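Local coordinates for avirulence protein AvrptoB (Pseudomonas syringae, PDB 2FD4), which acts as a type III effector whose C-terminal E3 ubiquitin ligase domain, the part described here, suppresses programmed cell death and immunity in susceptible plants, at residues A6-A11 and K90-L95; L30-A35 and G50-S55; I62-N67 and E100-R105. All blocks are in the same frame, centred on the assembly; numbering follows the deposited sequence.

In the fold
The contacts of this U-box-like E3 ligase domain differ in how near they come to the presumed E2-binding residues Phe48, Phe94 and Pro102. Contact 1 holds Phe94 and contact 3 holds Pro102, whose side chain is about 4 Å from those of Phe48 and Phe94. Their segments alternate along the chain and their centres are 14 Å apart; Phe94 CE2, 3.3 Å from Glu100 O and 4.0 Å from Pro102 CA, brings helix 88-97 against the loop after it. Contact 2, between strands 18-21 and 61-65, is centred 20 Å from contact 1 and 18 Å from contact 3; its Leu52 side chain lies about 8 Å from Phe48's and 12 Å from Pro102's.

Contact 1 (A6-A11 and K90-L95); sequences ALDPIA and KLAQFL
The carboxylate of Asp8 rests against a methyl group: its OD1 stands 3.5 Å from Ala92 CB, with CG and OD2 of Asp8 also near that carbon. The polar bond-making is directed elsewhere. Within 6-11, OD1 accepts from Ile10 N at 2.8 Å and from Ala11 N at 2.9 Å, the latter nearly straight at 165°. These bonds to the N-H groups two and three residues on make an Asx turn and an Asx motif; they come from opposite faces of the carboxylate plane, which should restrict rotation of the group. The other oxygen completes the crossing through water 1, which donates to Asp8 OD2 at 2.8 Å and to Ala92 O at 2.7 Å. One carboxylate thus shapes its own loop and, through a single water, meets a carbonyl of the helix.

Beside this polar patch the packing is apolar. Ala92 CB faces Ile10 CB at 4.1 Å, and Ala11 CB adds a third neighbour to the methyl. Ile10 has CG1 anti to its carbonyl carbon (chi1 -63°) and an extended CG1-CD1 arm (chi2 172°), which carries CD1 one helical turn along to Leu95 CB, 3.7 Å away. The two side chains cross at about a right angle, with Leu95 CD1 touching the same methyl of Ile10. Met88 and Ile113 also touch Ile10, while Leu108 packs on Leu95.

Phe94, on the same helix, directs its ring away from 6-11 and meets Phe48. The N-terminal loop therefore packs on one side of helix 88-97 while another carries a presumed E2-binding aromatic, within a region required for ligase activity, in a helix of a U-box-like E3 domain.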
loop_
_atom_site.group_PDB
_atom_site.type_symbol
_atom_site.label_atom_id
_atom_site.label_comp_id
_atom_site.label_asym_id
_atom_site.label_seq_id
_atom_site.Cartn_x
_atom_site.Cartn_y
_atom_site.Cartn_z
ATOM N N ALA A 6 -15.616 -3.734 11.143
ATOM C CA ALA A 6 -15.160 -4.749 10.188
ATOM C C ALA A 6 -13.647 -4.832 10.165
ATOM O O ALA A 6 -12.961 -3.804 10.196
ATOM C CB ALA A 6 -15.646 -4.403 8.817
ATOM N N LEU A 7 -13.135 -6.048 10.092
ATOM C CA LEU A 7 -11.734 -6.254 9.830
ATOM C C LEU A 7 -11.503 -6.542 8.367
ATOM O O LEU A 7 -11.851 -7.603 7.861
ATOM C CB LEU A 7 -11.195 -7.426 10.651
ATOM C CG LEU A 7 -9.656 -7.601 10.500
ATOM C CD1 LEU A 7 -8.932 -6.386 11.033
ATOM C CD2 LEU A 7 -9.257 -8.886 11.219
ATOM N N ASP A 8 -10.928 -5.598 7.663
ATOM C CA ASP A 8 -10.791 -5.798 6.225
ATOM C C ASP A 8 -9.721 -6.862 5.951
ATOM O O ASP A 8 -8.644 -6.802 6.535
ATOM C CB ASP A 8 -10.460 -4.476 5.554
ATOM C CG ASP A 8 -10.401 -4.579 4.076
ATOM O OD1 ASP A 8 -9.393 -5.146 3.603
ATOM O OD2 ASP A 8 -11.353 -4.123 3.372
ATOM N N PRO A 9 -10.025 -7.874 5.088
ATOM C CA PRO A 9 -9.159 -9.031 4.768
ATOM C C PRO A 9 -7.821 -8.661 4.094
ATOM O O PRO A 9 -6.854 -9.454 4.122
ATOM C CB PRO A 9 -9.997 -9.878 3.821
ATOM C CG PRO A 9 -11.325 -9.219 3.702
ATOM C CD PRO A 9 -11.364 -7.972 4.478
ATOM N N ILE A 10 -7.799 -7.478 3.480
ATOM C CA ILE A 10 -6.601 -6.923 2.815
ATOM C C ILE A 10 -5.901 -5.964 3.781
ATOM O O ILE A 10 -4.744 -6.185 4.096
ATOM C CB ILE A 10 -6.963 -6.219 1.492
ATOM C CG1 ILE A 10 -7.546 -7.244 0.526
ATOM C CG2 ILE A 10 -5.743 -5.445 0.896
ATOM C CD1 ILE A 10 -8.107 -6.639 -0.704
ATOM N N ALA A 11 -6.595 -4.946 4.294
ATOM C CA ALA A 11 -5.878 -3.962 5.128
ATOM C C ALA A 11 -5.312 -4.578 6.443
ATOM O O ALA A 11 -4.315 -4.051 7.031
ATOM C CB ALA A 11 -6.743 -2.757 5.441
ATOM N N LYS A 90 -7.334 2.874 1.447
ATOM C CA LYS A 90 -8.019 3.256 0.220
ATOM C C LYS A 90 -7.908 2.165 -0.817
ATOM O O LYS A 90 -8.873 1.867 -1.483
ATOM C CB LYS A 90 -7.459 4.545 -0.393
ATOM C CG LYS A 90 -7.552 5.774 0.490
ATOM C CD LYS A 90 -8.967 6.076 0.911
ATOM C CE LYS A 90 -9.045 7.338 1.721
ATOM N NZ LYS A 90 -8.678 8.594 0.976
ATOM N N LEU A 91 -6.726 1.521 -0.886
ATOM C CA LEU A 91 -6.511 0.382 -1.771
ATOM C C LEU A 91 -7.453 -0.767 -1.473
ATOM O O LEU A 91 -8.070 -1.297 -2.402
ATOM C CB LEU A 91 -5.071 -0.137 -1.702
ATOM C CG LEU A 91 -4.826 -1.338 -2.617
ATOM C CD1 LEU A 91 -5.078 -1.033 -4.109
ATOM C CD2 LEU A 91 -3.407 -1.897 -2.336
ATOM N N ALA A 92 -7.576 -1.142 -0.199
ATOM C CA ALA A 92 -8.488 -2.216 0.209
ATOM C C ALA A 92 -9.953 -1.965 -0.170
ATOM O O ALA A 92 -10.688 -2.889 -0.583
ATOM C CB ALA A 92 -8.374 -2.416 1.701
ATOM N N GLN A 93 -10.408 -0.736 0.019
ATOM C CA GLN A 93 -11.760 -0.314 -0.391
ATOM C C GLN A 93 -11.953 -0.447 -1.889
ATOM O O GLN A 93 -13.037 -0.878 -2.352
ATOM C CB GLN A 93 -11.982 1.130 0.062
ATOM C CG GLN A 93 -13.309 1.782 -0.234
ATOM C CD GLN A 93 -13.360 3.229 0.280
ATOM O OE1 GLN A 93 -12.679 3.561 1.247
ATOM N NE2 GLN A 93 -14.151 4.088 -0.378
ATOM N N PHE A 94 -10.949 0.001 -2.640
ATOM C CA PHE A 94 -10.969 -0.174 -4.083
ATOM C C PHE A 94 -11.036 -1.648 -4.466
ATOM O O PHE A 94 -11.898 -2.074 -5.269
ATOM C CB PHE A 94 -9.776 0.555 -4.715
ATOM C CG PHE A 94 -9.627 0.313 -6.178
ATOM C CD1 PHE A 94 -10.337 1.100 -7.107
ATOM C CD2 PHE A 94 -8.781 -0.694 -6.646
ATOM C CE1 PHE A 94 -10.184 0.851 -8.492
ATOM C CE2 PHE A 94 -8.641 -0.949 -8.008
ATOM C CZ PHE A 94 -9.344 -0.179 -8.916
ATOM N N LEU A 95 -10.180 -2.461 -3.876
ATOM C CA LEU A 95 -10.088 -3.877 -4.273
ATOM C C LEU A 95 -11.277 -4.718 -3.868
ATOM O O LEU A 95 -11.585 -5.750 -4.536
ATOM C CB LEU A 95 -8.821 -4.473 -3.626
ATOM C CG LEU A 95 -7.496 -3.968 -4.189
ATOM C CD1 LEU A 95 -6.310 -4.642 -3.441
ATOM C CD2 LEU A 95 -7.368 -4.194 -5.662
HETATM O O HOH W 1 -10.761 -5.191 0.800
#

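Contact 2 (L30-A35 and G50-S55)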
loop_
_atom_site.group_PDB
_atom_site.type_symbol
_atom_site.label_atom_id
_atom_site.label_comp_id
_atom_site.label_asym_id
_atom_site.label_seq_id
_atom_site.Cartn_x
_atom_site.Cartn_y
_atom_site.Cartn_z
ATOM N N LEU A 30 12.579 5.660 -6.337
ATOM C CA LEU A 30 11.403 5.758 -5.445
ATOM C C LEU A 30 11.315 7.187 -4.958
ATOM O O LEU A 30 12.330 7.750 -4.522
ATOM C CB LEU A 30 11.538 4.813 -4.236
ATOM C CG LEU A 30 11.871 3.368 -4.604
ATOM C CD1 LEU A 30 12.037 2.514 -3.369
ATOM C CD2 LEU A 30 10.817 2.767 -5.557
ATOM N N GLY A 31 10.129 7.776 -4.994
ATOM C CA GLY A 31 10.028 9.230 -4.822
ATOM C C GLY A 31 9.350 9.748 -3.574
ATOM O O GLY A 31 8.956 10.918 -3.525
ATOM N N PHE A 32 9.223 8.903 -2.561
ATOM C CA PHE A 32 8.409 9.245 -1.411
ATOM C C PHE A 32 8.886 10.517 -0.790
ATOM O O PHE A 32 10.055 10.665 -0.415
ATOM C CB PHE A 32 8.385 8.134 -0.361
ATOM C CG PHE A 32 7.353 8.350 0.731
ATOM C CD1 PHE A 32 6.001 8.203 0.476
ATOM C CD2 PHE A 32 7.743 8.674 2.026
ATOM C CE1 PHE A 32 5.077 8.410 1.473
ATOM C CE2 PHE A 32 6.796 8.857 3.031
ATOM C CZ PHE A 32 5.482 8.723 2.749
ATOM N N LYS A 33 7.965 11.452 -0.716
ATOM C CA LYS A 33 8.189 12.676 -0.005
ATOM C C LYS A 33 7.016 12.792 0.935
ATOM O O LYS A 33 5.915 13.132 0.525
ATOM C CB LYS A 33 8.308 13.847 -0.968
ATOM C CG LYS A 33 9.648 13.838 -1.715
ATOM C CD LYS A 33 9.563 14.461 -3.095
ATOM C CE LYS A 33 10.875 14.340 -3.867
ATOM N NZ LYS A 33 10.743 14.900 -5.246
ATOM N N ASP A 34 7.264 12.448 2.191
ATOM C CA ASP A 34 6.251 12.536 3.240
ATOM C C ASP A 34 5.734 13.960 3.343
ATOM O O ASP A 34 6.512 14.912 3.172
ATOM C CB ASP A 34 6.873 12.125 4.573
ATOM C CG ASP A 34 5.843 11.791 5.618
ATOM O OD1 ASP A 34 5.119 12.696 6.077
ATOM O OD2 ASP A 34 5.766 10.606 5.982
ATOM N N ALA A 35 4.449 14.124 3.642
ATOM C CA ALA A 35 3.884 15.469 3.825
ATOM C C ALA A 35 4.660 16.264 4.881
ATOM O O ALA A 35 5.303 17.279 4.572
ATOM C CB ALA A 35 2.413 15.383 4.194
ATOM N N GLY A 50 -4.711 12.919 -2.454
ATOM C CA GLY A 50 -4.284 13.470 -1.185
ATOM C C GLY A 50 -2.854 13.126 -0.823
ATOM O O GLY A 50 -2.295 12.159 -1.312
ATOM N N GLU A 51 -2.255 13.962 0.032
ATOM C CA GLU A 51 -0.875 13.794 0.413
ATOM C C GLU A 51 -0.741 12.565 1.307
ATOM O O GLU A 51 -1.665 12.226 2.069
ATOM C CB GLU A 51 -0.369 15.007 1.181
ATOM C CG GLU A 51 -0.310 16.305 0.364
ATOM C CD GLU A 51 0.201 17.474 1.179
ATOM O OE1 GLU A 51 0.289 17.320 2.428
ATOM O OE2 GLU A 51 0.466 18.573 0.582
ATOM N N LEU A 52 0.397 11.894 1.206
ATOM C CA LEU A 52 0.736 10.791 2.134
ATOM C C LEU A 52 1.707 11.190 3.268
ATOM O O LEU A 52 2.599 12.019 3.059
ATOM C CB LEU A 52 1.344 9.620 1.380
ATOM C CG LEU A 52 0.401 8.892 0.452
ATOM C CD1 LEU A 52 1.182 7.941 -0.406
ATOM C CD2 LEU A 52 -0.682 8.229 1.267
ATOM N N SER A 53 1.512 10.611 4.468
ATOM C CA SER A 53 2.408 10.798 5.599
ATOM C C SER A 53 2.408 9.609 6.567
ATOM O O SER A 53 1.362 9.051 6.914
ATOM C CB SER A 53 2.126 12.085 6.387
ATOM O OG SER A 53 3.192 12.374 7.319
ATOM N N LEU A 54 3.602 9.231 6.993
ATOM C CA LEU A 54 3.782 8.163 7.968
ATOM C C LEU A 54 3.227 8.585 9.324
ATOM O O LEU A 54 3.161 7.776 10.253
ATOM C CB LEU A 54 5.269 7.812 8.050
ATOM C CG LEU A 54 5.865 7.295 6.728
ATOM C CD1 LEU A 54 7.276 6.781 6.914
ATOM C CD2 LEU A 54 5.036 6.233 6.179
ATOM N N SER A 55 2.932 9.889 9.467
ATOM C CA SER A 55 2.479 10.466 10.724
ATOM C C SER A 55 1.000 10.747 10.701
ATOM O O SER A 55 0.451 11.201 11.693
ATOM C CB SER A 55 3.220 11.792 11.041
ATOM O OG SER A 55 4.573 11.560 11.379
#
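Asp34 and Ser53 meet where two parts of the long loop before strand 61-65 come together, in the U-box-like ligase domain, with an ST turn at Ser53. The firm bond of the Asp34 carboxylate is at OD2, which accepts from Leu54 N at 2.8 Å in an almost straight line (176°), on its syn side and 21° out of the carboxylate plane. The contact of OD1 with Ser53 OG is modelled very short, which leaves its geometry doubtful; OD1 also accepts weakly from Ala36 N. Ser53 OG itself accepts from Ser55 N, closing the turn.

The backbone supplies a further link, Ala35 N to Leu52 O at 2.9 Å. Gln59 binds Ser53 N and Glu51 O, and Lys33 pairs with Asp42, so several other polar groups are answered within the fold.

Beside these bonds lies an apolar patch. Phe32 presents CE1, at its ring edge, to Leu52 CB, and its ring also meets that of Phe85. With CG anti to the backbone N (chi1 -170°), Phe32 extends toward 50-55, where its CE2 comes 4.1 Å from Leu54 CG.

Contact 3 (I62-N67 and E100-R105); sequences IGLAGN and EHPMTR
Leu64 and His101 both set CG anti to the backbone N (chi1 -166° and -179°), and their side chains come from opposite directions to meet between strand 61-65 and the loop after helix 88-97. The leucine's CD2 then lies over one face of the imidazole, 3.7 Å from the ring centroid and 22° off its normal, a CH-pi contact displaced toward the rim; the nearest ring atom is His101 CE1, at 3.4 Å from Leu64 CD2. On the opposite face of the ring sits Thr104 CG2, from the histidine's own segment, so the imidazole is held between two methyl groups.

The ring edge meets polar partners. Ala65 O approaches in plane, 2.9 Å from His101 CE1. Water 2 also lies in the ring plane: it accepts a weak bond from His101 NE2 at 3.0 Å and donates to Leu64 O, joining the imidazole to the strand backbone. The water and the methyl packing lie where the loop of this U-box-like domain meets strand 61-65 of its sheet; there Leu64 bonds by its backbone to Ala84 of strand 83-87 and Ala65 to Tyr116, just before strand 117-121.

Next to the histidine, Pro102 touches the same leucine methyl, its CD being 3.8 Å from Leu64 CD2. Pro102, a presumed E2-binding residue, also packs on Leu91 and Phe94, so the loop spans strand and helix. Farther out, water 3 bridges Gly66 O and Thr104 OG1, 2.9 Å from the latter, and Thr104 OG1 has a further hydrogen bond with Glu106 N.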
loop_
_atom_site.group_PDB
_atom_site.type_symbol
_atom_site.label_atom_id
_atom_site.label_comp_id
_atom_site.label_asym_id
_atom_site.label_seq_id
_atom_site.Cartn_x
_atom_site.Cartn_y
_atom_site.Cartn_z
ATOM N N ILE A 62 1.773 2.417 2.004
ATOM C CA ILE A 62 2.501 1.331 1.355
ATOM C C ILE A 62 3.039 1.826 0.013
ATOM O O ILE A 62 2.537 2.811 -0.581
ATOM C CB ILE A 62 1.608 0.121 1.137
ATOM C CG1 ILE A 62 0.403 0.495 0.236
ATOM C CG2 ILE A 62 1.157 -0.427 2.441
ATOM C CD1 ILE A 62 -0.377 -0.727 -0.249
ATOM N N GLY A 63 4.007 1.089 -0.482
ATOM C CA GLY A 63 4.318 1.063 -1.901
ATOM C C GLY A 63 3.801 -0.179 -2.524
ATOM O O GLY A 63 3.930 -1.291 -1.967
ATOM N N LEU A 64 3.115 -0.019 -3.652
ATOM C CA LEU A 64 2.580 -1.139 -4.393
ATOM C C LEU A 64 3.444 -1.317 -5.627
ATOM O O LEU A 64 3.539 -0.430 -6.455
ATOM C CB LEU A 64 1.111 -0.920 -4.820
ATOM C CG LEU A 64 0.342 -2.151 -5.303
ATOM C CD1 LEU A 64 0.013 -3.110 -4.191
ATOM C CD2 LEU A 64 -0.947 -1.730 -6.061
ATOM N N ALA A 65 4.017 -2.505 -5.768
ATOM C CA ALA A 65 4.793 -2.892 -6.951
ATOM C C ALA A 65 3.917 -3.248 -8.136
ATOM O O ALA A 65 2.795 -3.687 -7.995
ATOM C CB ALA A 65 5.654 -4.093 -6.629
ATOM N N GLY A 66 4.493 -3.129 -9.339
ATOM C CA GLY A 66 3.770 -3.567 -10.537
ATOM C C GLY A 66 3.874 -5.037 -10.845
ATOM O O GLY A 66 3.090 -5.576 -11.606
ATOM N N ASN A 67 4.895 -5.696 -10.278
ATOM C CA ASN A 67 5.021 -7.139 -10.396
ATOM C C ASN A 67 5.223 -7.753 -9.050
ATOM O O ASN A 67 5.876 -7.119 -8.193
ATOM C CB ASN A 67 6.171 -7.458 -11.333
ATOM C CG ASN A 67 5.935 -6.808 -12.680
ATOM O OD1 ASN A 67 5.084 -7.259 -13.438
ATOM N ND2 ASN A 67 6.593 -5.671 -12.926
ATOM N N GLU A 100 -8.468 -5.946 -8.697
ATOM C CA GLU A 100 -7.525 -5.789 -9.789
ATOM C C GLU A 100 -6.557 -4.671 -9.454
ATOM O O GLU A 100 -6.886 -3.685 -8.779
ATOM C CB GLU A 100 -8.234 -5.625 -11.102
ATOM C CG GLU A 100 -8.568 -4.245 -11.478
ATOM C CD GLU A 100 -9.374 -4.170 -12.761
ATOM O OE1 GLU A 100 -9.658 -5.220 -13.400
ATOM O OE2 GLU A 100 -9.711 -3.028 -13.165
ATOM N N HIS A 101 -5.320 -4.890 -9.822
ATOM C CA HIS A 101 -4.303 -3.919 -9.513
ATOM C C HIS A 101 -4.724 -2.563 -10.162
ATOM O O HIS A 101 -5.130 -2.483 -11.303
ATOM C CB HIS A 101 -2.987 -4.475 -10.031
ATOM C CG HIS A 101 -1.817 -3.588 -9.762
ATOM N ND1 HIS A 101 -0.677 -4.011 -9.111
ATOM C CD2 HIS A 101 -1.584 -2.318 -10.152
ATOM C CE1 HIS A 101 0.177 -3.007 -9.051
ATOM N NE2 HIS A 101 -0.338 -1.973 -9.700
ATOM N N PRO A 102 -4.668 -1.512 -9.398
ATOM C CA PRO A 102 -5.185 -0.228 -9.870
ATOM C C PRO A 102 -4.443 0.344 -11.085
ATOM O O PRO A 102 -5.027 1.203 -11.795
ATOM C CB PRO A 102 -5.002 0.652 -8.639
ATOM C CG PRO A 102 -3.919 0.064 -7.883
ATOM C CD PRO A 102 -4.168 -1.395 -8.015
ATOM N N MET A 103 -3.196 -0.104 -11.345
ATOM C CA MET A 103 -2.492 0.280 -12.588
ATOM C C MET A 103 -2.340 -0.788 -13.677
ATOM O O MET A 103 -2.414 -0.448 -14.823
ATOM C CB MET A 103 -1.176 0.978 -12.284
ATOM C CG MET A 103 -1.479 2.348 -11.569
ATOM S SD MET A 103 -0.042 3.026 -10.703
ATOM C CE MET A 103 1.190 3.041 -12.011
ATOM N N THR A 104 -2.073 -2.049 -13.323
ATOM C CA THR A 104 -1.819 -3.100 -14.333
ATOM C C THR A 104 -3.087 -3.862 -14.637
ATOM O O THR A 104 -3.170 -4.576 -15.667
ATOM C CB THR A 104 -0.812 -4.090 -13.849
ATOM O OG1 THR A 104 -1.352 -4.791 -12.722
ATOM C CG2 THR A 104 0.456 -3.375 -13.429
ATOM N N ARG A 105 -4.052 -3.759 -13.721
ATOM C CA ARG A 105 -5.280 -4.512 -13.779
ATOM C C ARG A 105 -5.140 -6.025 -13.651
ATOM O O ARG A 105 -6.091 -6.750 -13.868
ATOM C CB ARG A 105 -6.060 -4.181 -15.026
ATOM C CG ARG A 105 -6.439 -2.745 -15.116
ATOM C CD ARG A 105 -7.486 -2.560 -16.211
ATOM N NE ARG A 105 -8.675 -3.409 -15.982
ATOM C CZ ARG A 105 -9.659 -3.605 -16.861
ATOM N NH1 ARG A 105 -9.643 -3.014 -18.045
ATOM N NH2 ARG A 105 -10.673 -4.404 -16.553
HETATM O O HOH W 2 2.271 -0.552 -9.081
HETATM O O HOH W 3 0.765 -6.558 -11.951
#